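PDB 5ICQ: methylocystis parvus OBBP MbnE from Methylocystis parvus OBBP, which probably binds methanobactin, a copper-chelating peptide, in the periplasm as the solute-binding component of its import machinery. Local coordinates for residues Tyr267-Asp270 and Gly271-Phe275; Trp350-Ala353 and Asn354-Gly358; Val148-Ser151 and Phe152-Lys156; Lys141-Thr144 and Ala145-Leu149; Arg545-Glu548 and Asp549-Thr552. One frame throughout, in Å; residues are numbered along the deposited sequence. Where two conformers were deposited one is given.

Contact 1 (Tyr267-Asp270 and Gly271-Phe275); sequences YFRD and GNSLF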
loop_
_atom_site.group_PDB
_atom_site.type_symbol
_atom_site.label_atom_id
_atom_site.label_comp_id
_atom_site.label_asym_id
_atom_site.label_seq_id
_atom_site.Cartn_x
_atom_site.Cartn_y
_atom_site.Cartn_z
ATOM N N TYR A 267 1.125 22.700 -4.274
ATOM C CA TYR A 267 -0.171 22.066 -4.095
ATOM C C TYR A 267 -1.221 22.761 -4.954
ATOM O O TYR A 267 -1.214 23.990 -5.086
ATOM C CB TYR A 267 -0.582 22.071 -2.615
ATOM C CG TYR A 267 0.107 20.966 -1.839
ATOM C CD1 TYR A 267 1.447 21.074 -1.474
ATOM C CD2 TYR A 267 -0.571 19.806 -1.502
ATOM C CE1 TYR A 267 2.082 20.062 -0.784
ATOM C CE2 TYR A 267 0.059 18.783 -0.809
ATOM C CZ TYR A 267 1.387 18.926 -0.449
ATOM O OH TYR A 267 2.014 17.917 0.239
ATOM N N PHE A 268 -2.114 21.962 -5.537
ATOM C CA PHE A 268 -3.077 22.439 -6.519
ATOM C C PHE A 268 -4.482 21.997 -6.136
ATOM O O PHE A 268 -4.689 20.857 -5.710
ATOM C CB PHE A 268 -2.741 21.924 -7.939
ATOM C CG PHE A 268 -1.524 22.573 -8.549
ATOM C CD1 PHE A 268 -0.253 22.095 -8.270
ATOM C CD2 PHE A 268 -1.653 23.668 -9.396
ATOM C CE1 PHE A 268 0.867 22.700 -8.829
ATOM C CE2 PHE A 268 -0.538 24.277 -9.957
ATOM C CZ PHE A 268 0.726 23.793 -9.668
ATOM N N ARG A 269 -5.436 22.915 -6.327
ATOM C CA ARG A 269 -6.876 22.744 -6.128
ATOM C C ARG A 269 -7.383 21.360 -6.507
ATOM O O ARG A 269 -7.870 20.611 -5.654
ATOM C CB ARG A 269 -7.656 23.782 -6.952
ATOM C CG ARG A 269 -7.578 25.235 -6.478
ATOM C CD ARG A 269 -6.188 25.838 -6.653
ATOM N NE ARG A 269 -5.747 25.846 -8.046
ATOM C CZ ARG A 269 -4.512 26.151 -8.433
ATOM N NH1 ARG A 269 -3.590 26.464 -7.532
ATOM N NH2 ARG A 269 -4.196 26.143 -9.721
ATOM N N ASP A 270 -7.306 21.021 -7.790
ATOM C CA ASP A 270 -7.772 19.724 -8.255
ATOM C C ASP A 270 -6.975 19.316 -9.487
ATOM O O ASP A 270 -6.054 20.017 -9.923
ATOM C CB ASP A 270 -9.278 19.739 -8.545
ATOM C CG ASP A 270 -9.670 20.765 -9.600
ATOM O OD1 ASP A 270 -10.878 20.841 -9.913
ATOM O OD2 ASP A 270 -8.792 21.500 -10.107
ATOM N N GLY A 271 -7.371 18.179 -10.061
ATOM C CA GLY A 271 -6.565 17.547 -11.091
ATOM C C GLY A 271 -6.358 18.404 -12.326
ATOM O O GLY A 271 -5.283 18.379 -12.928
ATOM N N ASN A 272 -7.374 19.179 -12.725
ATOM C CA ASN A 272 -7.264 19.909 -13.987
ATOM C C ASN A 272 -6.226 21.020 -13.904
ATOM O O ASN A 272 -5.425 21.196 -14.829
ATOM C CB ASN A 272 -8.614 20.484 -14.409
ATOM C CG ASN A 272 -8.577 21.061 -15.817
ATOM O OD1 ASN A 272 -8.483 22.275 -16.007
ATOM N ND2 ASN A 272 -8.625 20.182 -16.814
ATOM N N SER A 273 -6.222 21.792 -12.813
ATOM C CA SER A 273 -5.214 22.845 -12.709
ATOM C C SER A 273 -3.821 22.253 -12.508
ATOM O O SER A 273 -2.830 22.831 -12.968
ATOM C CB SER A 273 -5.565 23.817 -11.580
ATOM O OG SER A 273 -5.803 23.134 -10.358
ATOM N N LEU A 274 -3.732 21.108 -11.833
ATOM C CA LEU A 274 -2.456 20.405 -11.721
ATOM C C LEU A 274 -1.963 19.964 -13.096
ATOM O O LEU A 274 -0.783 20.131 -13.430
ATOM C CB LEU A 274 -2.620 19.207 -10.782
ATOM C CG LEU A 274 -1.421 18.289 -10.490
ATOM C CD1 LEU A 274 -0.203 19.083 -10.050
ATOM C CD2 LEU A 274 -1.797 17.252 -9.441
ATOM N N PHE A 275 -2.868 19.422 -13.920
ATOM C CA PHE A 275 -2.503 19.001 -15.272
ATOM C C PHE A 275 -2.119 20.191 -16.140
ATOM O O PHE A 275 -1.156 20.113 -16.912
ATOM C CB PHE A 275 -3.660 18.220 -15.904
ATOM C CG PHE A 275 -3.324 17.575 -17.232
ATOM C CD1 PHE A 275 -2.139 16.872 -17.403
ATOM C CD2 PHE A 275 -4.211 17.646 -18.295
ATOM C CE1 PHE A 275 -1.836 16.267 -18.613
ATOM C CE2 PHE A 275 -3.917 17.038 -19.504
ATOM C CZ PHE A 275 -2.730 16.346 -19.662
#
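Phe268, the last residue of strand 262-268, lies against the first turn of helix 271-279. From the base outward, its CB sits 3.9 Å from Leu274 CB and a little farther from Ser273 OG. CG then comes under the backbone of Leu274, whose CA lies over one face of the ring. Beyond CG the ring divides its neighbours: CD1 packs on Leu274 CD1 at 3.5 Å, with CE1 next to the same methyl, while CD2 and CE2 run past Ser273 O. Leu274 crosses the aromatic side chain at about a right angle, its CG lying anti to the backbone N (chi1 180°), which carries CD1 to the ring. With an alanine in place of Phe268, the Leu274 methyl would probably lose its aromatic neighbour, leaving a gap between strand end and helix. Across the turn, Asp270 O accepts two bonds, from Leu274 N at 3.2 Å (164° at the hydrogen) and from Ser273 OG, also 3.2 Å. Arg269 bends back at chi2 and chi3, which brings NH2 to 3.3 Å from Ser273 CB. A sulfate ion lies close to Gly271. Asp270 is the N-cap of a strand-to-helix turn that leads from an inner strand of the mixed sheet into helix 271-279.

Contact 2 (Trp350-Ala353 and Asn354-Gly358); sequences WVNA and NYYAG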
loop_
_atom_site.group_PDB
_atom_site.type_symbol
_atom_site.label_atom_id
_atom_site.label_comp_id
_atom_site.label_asym_id
_atom_site.label_seq_id
_atom_site.Cartn_x
_atom_site.Cartn_y
_atom_site.Cartn_z
ATOM N N TRP A 350 -17.593 -5.077 -20.271
ATOM C CA TRP A 350 -18.472 -3.968 -20.629
ATOM C C TRP A 350 -18.043 -2.666 -19.948
ATOM O O TRP A 350 -17.986 -1.614 -20.598
ATOM C CB TRP A 350 -19.925 -4.310 -20.284
ATOM C CG TRP A 350 -20.898 -3.265 -20.766
ATOM C CD1 TRP A 350 -21.538 -3.233 -21.973
ATOM C CD2 TRP A 350 -21.326 -2.096 -20.055
ATOM N NE1 TRP A 350 -22.348 -2.123 -22.052
ATOM C CE2 TRP A 350 -22.237 -1.410 -20.885
ATOM C CE3 TRP A 350 -21.041 -1.574 -18.789
ATOM C CZ2 TRP A 350 -22.858 -0.220 -20.492
ATOM C CZ3 TRP A 350 -21.652 -0.390 -18.400
ATOM C CH2 TRP A 350 -22.555 0.274 -19.252
ATOM N N VAL A 351 -17.750 -2.694 -18.640
ATOM C CA VAL A 351 -17.378 -1.433 -18.002
ATOM C C VAL A 351 -16.026 -0.953 -18.524
ATOM O O VAL A 351 -15.827 0.249 -18.736
ATOM C CB VAL A 351 -17.391 -1.513 -16.455
ATOM C CG1 VAL A 351 -18.767 -1.939 -15.924
ATOM C CG2 VAL A 351 -16.295 -2.381 -15.911
ATOM N N ASN A 352 -15.084 -1.875 -18.751
ATOM C CA ASN A 352 -13.766 -1.467 -19.234
ATOM C C ASN A 352 -13.877 -0.746 -20.574
ATOM O O ASN A 352 -13.248 0.296 -20.786
ATOM C CB ASN A 352 -12.856 -2.690 -19.356
ATOM C CG ASN A 352 -11.375 -2.328 -19.394
ATOM O OD1 ASN A 352 -10.955 -1.323 -18.831
ATOM N ND2 ASN A 352 -10.578 -3.168 -20.050
ATOM N N ALA A 353 -14.700 -1.271 -21.474
ATOM C CA ALA A 353 -14.849 -0.651 -22.787
ATOM C C ALA A 353 -15.670 0.630 -22.725
ATOM O O ALA A 353 -15.434 1.552 -23.515
ATOM C CB ALA A 353 -15.493 -1.640 -23.761
ATOM N N ASN A 354 -16.632 0.720 -21.803
ATOM C CA ASN A 354 -17.549 1.856 -21.822
ATOM C C ASN A 354 -17.112 3.012 -20.938
ATOM O O ASN A 354 -17.500 4.156 -21.203
ATOM C CB ASN A 354 -18.956 1.403 -21.415
ATOM C CG ASN A 354 -19.718 0.787 -22.573
ATOM O OD1 ASN A 354 -20.317 1.498 -23.380
ATOM N ND2 ASN A 354 -19.676 -0.536 -22.678
ATOM N N TYR A 355 -16.336 2.765 -19.885
ATOM C CA TYR A 355 -15.917 3.862 -19.020
ATOM C C TYR A 355 -14.421 4.116 -19.011
ATOM O O TYR A 355 -14.007 5.243 -18.717
ATOM C CB TYR A 355 -16.364 3.621 -17.568
ATOM C CG TYR A 355 -17.858 3.697 -17.378
ATOM C CD1 TYR A 355 -18.528 4.890 -17.595
ATOM C CD2 TYR A 355 -18.592 2.589 -16.976
ATOM C CE1 TYR A 355 -19.889 4.984 -17.430
ATOM C CE2 TYR A 355 -19.972 2.674 -16.799
ATOM C CZ TYR A 355 -20.608 3.882 -17.030
ATOM O OH TYR A 355 -21.971 4.018 -16.874
ATOM N N TYR A 356 -13.593 3.118 -19.303
ATOM C CA TYR A 356 -12.172 3.247 -18.995
ATOM C C TYR A 356 -11.282 3.103 -20.221
ATOM O O TYR A 356 -10.075 2.873 -20.073
ATOM C CB TYR A 356 -11.774 2.237 -17.918
ATOM C CG TYR A 356 -12.626 2.386 -16.673
ATOM C CD1 TYR A 356 -12.638 3.579 -15.951
ATOM C CD2 TYR A 356 -13.419 1.340 -16.225
ATOM C CE1 TYR A 356 -13.423 3.721 -14.807
ATOM C CE2 TYR A 356 -14.209 1.471 -15.085
ATOM C CZ TYR A 356 -14.206 2.659 -14.385
ATOM O OH TYR A 356 -14.988 2.773 -13.255
ATOM N N ALA A 357 -11.854 3.249 -21.417
ATOM C CA ALA A 357 -11.108 3.214 -22.676
ATOM C C ALA A 357 -10.329 1.913 -22.831
ATOM O O ALA A 357 -9.295 1.872 -23.506
ATOM C CB ALA A 357 -10.175 4.426 -22.809
ATOM N N GLY A 358 -10.824 0.844 -22.207
ATOM C CA GLY A 358 -10.174 -0.454 -22.278
ATOM C C GLY A 358 -8.831 -0.542 -21.588
ATOM O O GLY A 358 -8.089 -1.500 -21.819
HETATM O O HOH W 1 -14.312 4.419 -22.439
#
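Trp350 and Asn354, one helical turn apart, lie stacked: the amide plane is inclined only 29° to the indole. Asn354 ND2 stands 3.1 Å above the ring plane, offset toward the rim, and Asn354 CB is almost exactly on the normal through the six-membered ring, a CH-pi contact of 4.2 Å to its centroid. The same ND2 turns an N-H to Trp350 O (2.9 Å), which lies in the amide plane, so the amide is held by a bond at one side and the indole beneath it. Asn354 N reaches that carbonyl from the opposite face. The indole of Trp350 extends toward the next turn because chi1 (-174°) swings it opposite the backbone N, and there CZ3 meets Tyr355 CE2 at 3.8 Å; those two rings meet obliquely with planes at 82°. Tyr355 CB in turn covers the centre of one face of the Tyr356 ring, whose hydroxyl bonds to Asp454 on helix 453-467. Asn352 OD1 is taken by Tyr360 N, while its backbone O accepts from Tyr356 N, four residues on, and, at 2.9 Å, from Gly358 N, six on, the two donors coming from opposite faces. Water 1 joins Ala353 O to Ala357 N. The chain thus leaves the helix through Ala357 and Gly358, both at positive phi, a C-terminal turn that closes helix 348-355 against helix 453-467.

Contact 3 (Val148-Ser151 and Phe152-Lys156); sequences VLFS and FDLLK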
loop_
_atom_site.group_PDB
_atom_site.type_symbol
_atom_site.label_atom_id
_atom_site.label_comp_id
_atom_site.label_asym_id
_atom_site.label_seq_id
_atom_site.Cartn_x
_atom_site.Cartn_y
_atom_site.Cartn_z
ATOM N N VAL A 148 17.112 8.388 19.988
ATOM C CA VAL A 148 16.322 7.234 19.562
ATOM C C VAL A 148 15.305 6.856 20.631
ATOM O O VAL A 148 14.146 6.557 20.321
ATOM C CB VAL A 148 17.242 6.049 19.220
ATOM C CG1 VAL A 148 16.407 4.825 18.799
ATOM C CG2 VAL A 148 18.225 6.436 18.122
ATOM N N LEU A 149 15.723 6.851 21.906
ATOM C CA LEU A 149 14.795 6.507 22.984
ATOM C C LEU A 149 13.735 7.586 23.169
ATOM O O LEU A 149 12.575 7.280 23.474
ATOM C CB LEU A 149 15.563 6.286 24.289
ATOM C CG LEU A 149 16.479 5.058 24.328
ATOM C CD1 LEU A 149 17.170 4.947 25.684
ATOM C CD2 LEU A 149 15.698 3.787 24.020
ATOM N N PHE A 150 14.124 8.857 23.030
ATOM C CA PHE A 150 13.153 9.949 23.047
ATOM C C PHE A 150 12.102 9.765 21.958
ATOM O O PHE A 150 10.901 9.956 22.196
ATOM C CB PHE A 150 13.895 11.276 22.868
ATOM C CG PHE A 150 13.027 12.422 22.410
ATOM C CD1 PHE A 150 12.276 13.143 23.325
ATOM C CD2 PHE A 150 12.996 12.801 21.075
ATOM C CE1 PHE A 150 11.487 14.211 22.924
ATOM C CE2 PHE A 150 12.200 13.866 20.658
ATOM C CZ PHE A 150 11.446 14.580 21.596
ATOM N N SER A 151 12.542 9.392 20.752
ATOM C CA SER A 151 11.613 9.227 19.640
ATOM C C SER A 151 10.713 8.021 19.857
ATOM O O SER A 151 9.507 8.079 19.585
ATOM C CB SER A 151 12.391 9.087 18.330
ATOM O OG SER A 151 13.188 10.236 18.077
ATOM N N PHE A 152 11.296 6.914 20.320
ATOM C CA PHE A 152 10.514 5.722 20.632
ATOM C C PHE A 152 9.432 6.030 21.660
ATOM O O PHE A 152 8.262 5.690 21.463
ATOM C CB PHE A 152 11.445 4.621 21.140
ATOM C CG PHE A 152 10.725 3.405 21.655
ATOM C CD1 PHE A 152 10.214 2.463 20.775
ATOM C CD2 PHE A 152 10.573 3.199 23.020
ATOM C CE1 PHE A 152 9.551 1.334 21.248
ATOM C CE2 PHE A 152 9.909 2.069 23.499
ATOM C CZ PHE A 152 9.402 1.139 22.608
ATOM N N ASP A 153 9.809 6.677 22.767
ATOM C CA ASP A 153 8.830 7.005 23.807
ATOM C C ASP A 153 7.738 7.933 23.289
ATOM O O ASP A 153 6.555 7.746 23.602
ATOM C CB ASP A 153 9.524 7.649 25.002
ATOM C CG ASP A 153 10.386 6.675 25.765
ATOM O OD1 ASP A 153 10.063 5.466 25.762
ATOM O OD2 ASP A 153 11.375 7.126 26.383
ATOM N N LEU A 154 8.119 8.951 22.514
ATOM C CA LEU A 154 7.147 9.915 22.005
ATOM C C LEU A 154 6.172 9.253 21.043
ATOM O O LEU A 154 4.957 9.477 21.113
ATOM C CB LEU A 154 7.868 11.070 21.306
ATOM C CG LEU A 154 7.004 12.088 20.554
ATOM C CD1 LEU A 154 6.078 12.826 21.523
ATOM C CD2 LEU A 154 7.887 13.070 19.797
ATOM N N LEU A 155 6.692 8.441 20.127
ATOM C CA LEU A 155 5.837 7.838 19.113
ATOM C C LEU A 155 4.986 6.721 19.696
ATOM O O LEU A 155 3.859 6.493 19.233
ATOM C CB LEU A 155 6.700 7.325 17.961
ATOM C CG LEU A 155 7.367 8.471 17.204
ATOM C CD1 LEU A 155 8.493 7.966 16.292
ATOM C CD2 LEU A 155 6.333 9.258 16.408
ATOM N N LYS A 156 5.507 6.018 20.702
ATOM C CA LYS A 156 4.697 5.026 21.399
ATOM C C LYS A 156 3.480 5.672 22.045
ATOM O O LYS A 156 2.388 5.092 22.054
ATOM C CB LYS A 156 5.532 4.310 22.457
ATOM C CG LYS A 156 4.734 3.264 23.227
ATOM C CD LYS A 156 5.641 2.305 23.987
ATOM C CE LYS A 156 6.118 2.899 25.292
ATOM N NZ LYS A 156 6.351 1.824 26.307
#
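The Phe150 ring meets Leu154 obliquely, CZ lying 4.3 Å from CD2, a contact between residues one turn apart on the α-helix 145-158. Val210 also packs on Phe150, and Phe213 on Leu154, so this side of the helix is covered by loops. The other flat ring, Phe152, points elsewhere: it leaves its own turn, meeting Tyr167 with planes at about 25° and Tyr183 at about 60°, while Ala173 of strand 172-175 also touches it. Only its CB stays by the preceding turn, 3.4 Å from Val148 O. Leu149 leans on the same strand through Ala173 and Ala175. Four successive i to i+4 backbone bonds run through the stretch, from Phe152 N to Val148 O through to Leu155 N to Ser151 O, all between 2.9 and 3.0 Å. Ser151 is buried, and its hydroxyl is satisfied by Asp147 O in the turn before and by Leu203 N in a neighbouring loop. Leu155 folds back over the Ser151 carbonyl: its CG, anti to the carbonyl carbon at chi1 -67°, lies 3.2 Å from Ser151 O, with CD1 at 3.4 Å from the same oxygen.

Contact 4 (Lys141-Thr144 and Ala145-Leu149); sequences KPIT and AEDVL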
loop_
_atom_site.group_PDB
_atom_site.type_symbol
_atom_site.label_atom_id
_atom_site.label_comp_id
_atom_site.label_asym_id
_atom_site.label_seq_id
_atom_site.Cartn_x
_atom_site.Cartn_y
_atom_site.Cartn_z
ATOM N N LYS A 141 24.123 18.930 15.544
ATOM C CA LYS A 141 24.084 18.181 16.802
ATOM C C LYS A 141 24.180 16.681 16.533
ATOM O O LYS A 141 23.401 16.150 15.734
ATOM C CB LYS A 141 22.796 18.484 17.571
ATOM C CG LYS A 141 22.843 18.100 19.049
ATOM C CD LYS A 141 23.495 19.220 19.874
ATOM C CE LYS A 141 23.805 18.791 21.308
ATOM N NZ LYS A 141 22.618 18.809 22.201
ATOM N N PRO A 142 25.098 15.966 17.187
ATOM C CA PRO A 142 25.206 14.516 16.965
ATOM C C PRO A 142 23.931 13.785 17.353
ATOM O O PRO A 142 23.261 14.135 18.325
ATOM C CB PRO A 142 26.371 14.101 17.876
ATOM C CG PRO A 142 27.193 15.343 18.032
ATOM C CD PRO A 142 26.202 16.485 18.018
ATOM N N ILE A 143 23.604 12.753 16.585
ATOM C CA ILE A 143 22.538 11.835 16.970
ATOM C C ILE A 143 23.088 10.838 17.984
ATOM O O ILE A 143 24.147 10.234 17.763
ATOM C CB ILE A 143 21.978 11.111 15.735
ATOM C CG1 ILE A 143 21.516 12.129 14.688
ATOM C CG2 ILE A 143 20.851 10.157 16.149
ATOM C CD1 ILE A 143 20.854 11.496 13.434
ATOM N N THR A 144 22.377 10.651 19.100
ATOM C CA THR A 144 22.797 9.669 20.104
ATOM C C THR A 144 21.629 8.756 20.460
ATOM O O THR A 144 20.486 8.973 20.045
ATOM C CB THR A 144 23.339 10.335 21.377
ATOM O OG1 THR A 144 22.274 11.010 22.053
ATOM C CG2 THR A 144 24.446 11.338 21.032
ATOM N N ALA A 145 21.929 7.725 21.260
ATOM C CA ALA A 145 20.882 6.810 21.709
ATOM C C ALA A 145 19.765 7.550 22.436
ATOM O O ALA A 145 18.601 7.133 22.376
ATOM C CB ALA A 145 21.481 5.730 22.612
ATOM N N GLU A 146 20.100 8.654 23.111
ATOM C CA GLU A 146 19.088 9.467 23.781
ATOM C C GLU A 146 18.019 9.957 22.803
ATOM O O GLU A 146 16.835 10.002 23.153
ATOM C CB GLU A 146 19.770 10.643 24.495
ATOM C CG GLU A 146 18.840 11.593 25.255
ATOM C CD GLU A 146 19.572 12.802 25.862
ATOM O OE1 GLU A 146 20.557 13.288 25.255
ATOM O OE2 GLU A 146 19.160 13.268 26.950
ATOM N N ASP A 147 18.409 10.319 21.569
ATOM C CA ASP A 147 17.416 10.742 20.579
ATOM C C ASP A 147 16.533 9.583 20.138
ATOM O O ASP A 147 15.334 9.769 19.901
ATOM C CB ASP A 147 18.089 11.363 19.350
ATOM C CG ASP A 147 18.862 12.617 19.684
ATOM O OD1 ASP A 147 18.212 13.603 20.087
ATOM O OD2 ASP A 147 20.108 12.613 19.543
ATOM N N VAL A 148 17.112 8.388 19.988
ATOM C CA VAL A 148 16.322 7.234 19.562
ATOM C C VAL A 148 15.305 6.856 20.631
ATOM O O VAL A 148 14.146 6.557 20.321
ATOM C CB VAL A 148 17.242 6.049 19.220
ATOM C CG1 VAL A 148 16.407 4.825 18.799
ATOM C CG2 VAL A 148 18.225 6.436 18.122
ATOM N N LEU A 149 15.723 6.851 21.906
ATOM C CA LEU A 149 14.795 6.507 22.984
ATOM C C LEU A 149 13.735 7.586 23.169
ATOM O O LEU A 149 12.575 7.280 23.474
ATOM C CB LEU A 149 15.563 6.286 24.289
ATOM C CG LEU A 149 16.479 5.058 24.328
ATOM C CD1 LEU A 149 17.170 4.947 25.684
ATOM C CD2 LEU A 149 15.698 3.787 24.020
HETATM O O HOH W 2 21.597 13.295 21.607
#
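Thr144 N gives a straight hydrogen bond to Asp147 OD2 (3.0 Å, 168°), received on the carboxylate's anti lone pair, the one turned away from OD1. Thr144 and Asp147 form a capping box at the start of helix 145-158, in which the threonine OG1 accepts its bond, a weak one of 3.4 Å, from Glu146 N. Thr144 O takes Asp147 N at 2.9 Å from well above its carbonyl plane, and more weakly Val148 N. The threonine hydroxyl sits between its backbone N and carbonyl carbon (chi1 68°), the rotation that turns OG1 toward the first helical N-H groups. Water 2 donates to Asp147 OD2. Farther out, Asp147 OD1 accepts from Lys205 N, so both carboxylate oxygens are engaged and the group is fixed in rotation. Replacing Asp147 by an alanine is likely to leave Thr144 N and Lys205 N without this acceptor and to loosen the loop from the first helical turn. Ile143 CA lies 3.6 Å from OD2, and Phe137 packs on both Ile143 and Asp147. Lys205 also forms a salt bridge with Glu146 through its NZ. On the sheet side Ala145 rests on Ala175 and Val181, and Val148 on Val181 and Tyr183, which lays the helix start over strands 172-175 and 180-184.

Contact 5 (Arg545-Glu548 and Asp549-Thr552); sequences RSQE and DFVT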
loop_
_atom_site.group_PDB
_atom_site.type_symbol
_atom_site.label_atom_id
_atom_site.label_comp_id
_atom_site.label_asym_id
_atom_site.label_seq_id
_atom_site.Cartn_x
_atom_site.Cartn_y
_atom_site.Cartn_z
ATOM N N ARG A 545 9.830 -18.192 7.909
ATOM C CA ARG A 545 11.142 -17.567 8.029
ATOM C C ARG A 545 11.837 -17.394 6.689
ATOM O O ARG A 545 12.346 -16.306 6.404
ATOM C CB ARG A 545 12.027 -18.361 9.003
ATOM C CG ARG A 545 11.522 -18.263 10.437
ATOM C CD ARG A 545 12.550 -18.738 11.428
ATOM N NE ARG A 545 12.068 -18.658 12.802
ATOM C CZ ARG A 545 12.858 -18.782 13.864
ATOM N NH1 ARG A 545 14.157 -18.988 13.694
ATOM N NH2 ARG A 545 12.354 -18.703 15.090
ATOM N N SER A 546 11.862 -18.426 5.849
ATOM C CA SER A 546 12.527 -18.315 4.560
ATOM C C SER A 546 11.613 -17.649 3.544
ATOM O O SER A 546 10.386 -17.688 3.660
ATOM C CB SER A 546 12.947 -19.688 4.041
ATOM O OG SER A 546 11.812 -20.433 3.630
ATOM N N GLN A 547 12.225 -17.033 2.532
ATOM C CA GLN A 547 11.428 -16.385 1.495
ATOM C C GLN A 547 10.560 -17.405 0.765
ATOM O O GLN A 547 9.410 -17.116 0.403
ATOM C CB GLN A 547 12.349 -15.649 0.519
ATOM C CG GLN A 547 11.628 -14.754 -0.478
ATOM C CD GLN A 547 10.981 -13.547 0.182
ATOM O OE1 GLN A 547 11.528 -12.971 1.126
ATOM N NE2 GLN A 547 9.809 -13.162 -0.307
ATOM N N GLU A 548 11.086 -18.617 0.565
ATOM C CA GLU A 548 10.323 -19.653 -0.123
ATOM C C GLU A 548 9.116 -20.087 0.698
ATOM O O GLU A 548 8.016 -20.267 0.153
ATOM C CB GLU A 548 11.230 -20.847 -0.428
ATOM C CG GLU A 548 10.506 -22.050 -1.000
ATOM C CD GLU A 548 11.457 -23.123 -1.509
ATOM O OE1 GLU A 548 12.649 -22.818 -1.737
ATOM O OE2 GLU A 548 11.004 -24.274 -1.683
ATOM N N ASP A 549 9.292 -20.257 2.008
ATOM C CA ASP A 549 8.156 -20.613 2.851
ATOM C C ASP A 549 7.152 -19.474 2.948
ATOM O O ASP A 549 5.950 -19.724 3.082
ATOM C CB ASP A 549 8.637 -21.019 4.241
ATOM C CG ASP A 549 9.368 -22.357 4.230
ATOM O OD1 ASP A 549 9.405 -23.001 3.161
ATOM O OD2 ASP A 549 9.896 -22.761 5.289
ATOM N N PHE A 550 7.626 -18.225 2.897
ATOM C CA PHE A 550 6.715 -17.081 2.896
ATOM C C PHE A 550 5.851 -17.063 1.642
ATOM O O PHE A 550 4.630 -16.899 1.724
ATOM C CB PHE A 550 7.503 -15.779 3.016
ATOM C CG PHE A 550 6.634 -14.541 3.080
ATOM C CD1 PHE A 550 5.774 -14.336 4.150
ATOM C CD2 PHE A 550 6.700 -13.581 2.086
ATOM C CE1 PHE A 550 4.986 -13.182 4.226
ATOM C CE2 PHE A 550 5.922 -12.423 2.155
ATOM C CZ PHE A 550 5.058 -12.237 3.225
ATOM N N VAL A 551 6.466 -17.236 0.470
ATOM C CA VAL A 551 5.693 -17.264 -0.770
ATOM C C VAL A 551 4.662 -18.385 -0.726
ATOM O O VAL A 551 3.492 -18.189 -1.086
ATOM C CB VAL A 551 6.635 -17.394 -1.982
ATOM C CG1 VAL A 551 5.847 -17.656 -3.258
ATOM C CG2 VAL A 551 7.467 -16.128 -2.124
ATOM N N THR A 552 5.075 -19.570 -0.265
ATOM C CA THR A 552 4.151 -20.692 -0.112
ATOM C C THR A 552 2.934 -20.298 0.715
ATOM O O THR A 552 1.784 -20.539 0.318
ATOM C CB THR A 552 4.886 -21.873 0.541
ATOM O OG1 THR A 552 5.960 -22.287 -0.310
ATOM C CG2 THR A 552 3.951 -23.052 0.747
HETATM O O HOH W 3 10.986 -20.981 6.841
HETATM O O HOH W 4 12.752 -22.891 3.206
#
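Helix 547-563 opens with regular i to i+4 bonds, Phe550 N to Ser546 O and Val551 N to Gln547 O, both 2.9 Å, ahead of which Ser546 takes the N-cap position. Its OG, set between the backbone N and the carbonyl carbon at chi1 72°, accepts from Asp549 N at 3.0 Å with a 160° angle at the hydrogen. Asp549 swings its carboxylate back beside the same hydroxyl, CG lying 3.2 Å from OG, but the carboxylate is tied to Ser546 through two waters: water 3 accepts from the backbone N of Ser546 and donates to Asp549 OD2 at 2.6 Å, while water 4 touches Ser546 OG and gives a weak bond to OD1. A turn on, Thr552 folds its hydroxyl back to Glu548 O at 2.9 Å, and Thr552 N reaches that oxygen from the opposite face of the carbonyl plane, so two donors grip it. Val551 CG2, anti to the carbonyl carbon, rests 3.3 Å from Gln547 O. Outside, Phe550 stacks on His41, and Thr552 packs against helix 381-387. The cap thus gives a first-turn N-H an acceptor, and water stands in for the direct backbone bond to the carboxylate that a full capping box would have; the Asp549 carboxylate, close to the helix N-terminus, would probably be stabilised in its charged form by the helix dipole.

Contacts 3 and 4 belong together: both use helix 145-158, sharing Val148 and Leu149, with centres about 11 Å apart. Contact 4 fixes the partly buried start of that helix by polar capping, while contact 3 is its buried continuation, largely apolar side chains on a regular backbone, with one buried serine. Contacts 1 and 5 lie at the surface and also lie at helix starts, the first adding aromatic packing from a strand, the second relying on a serine cap and waters. Contact 2, partly buried, is the one at a helix's C-terminal end. It lies across the chain's centre from contacts 3 and 4, as contact 5 does from contact 1.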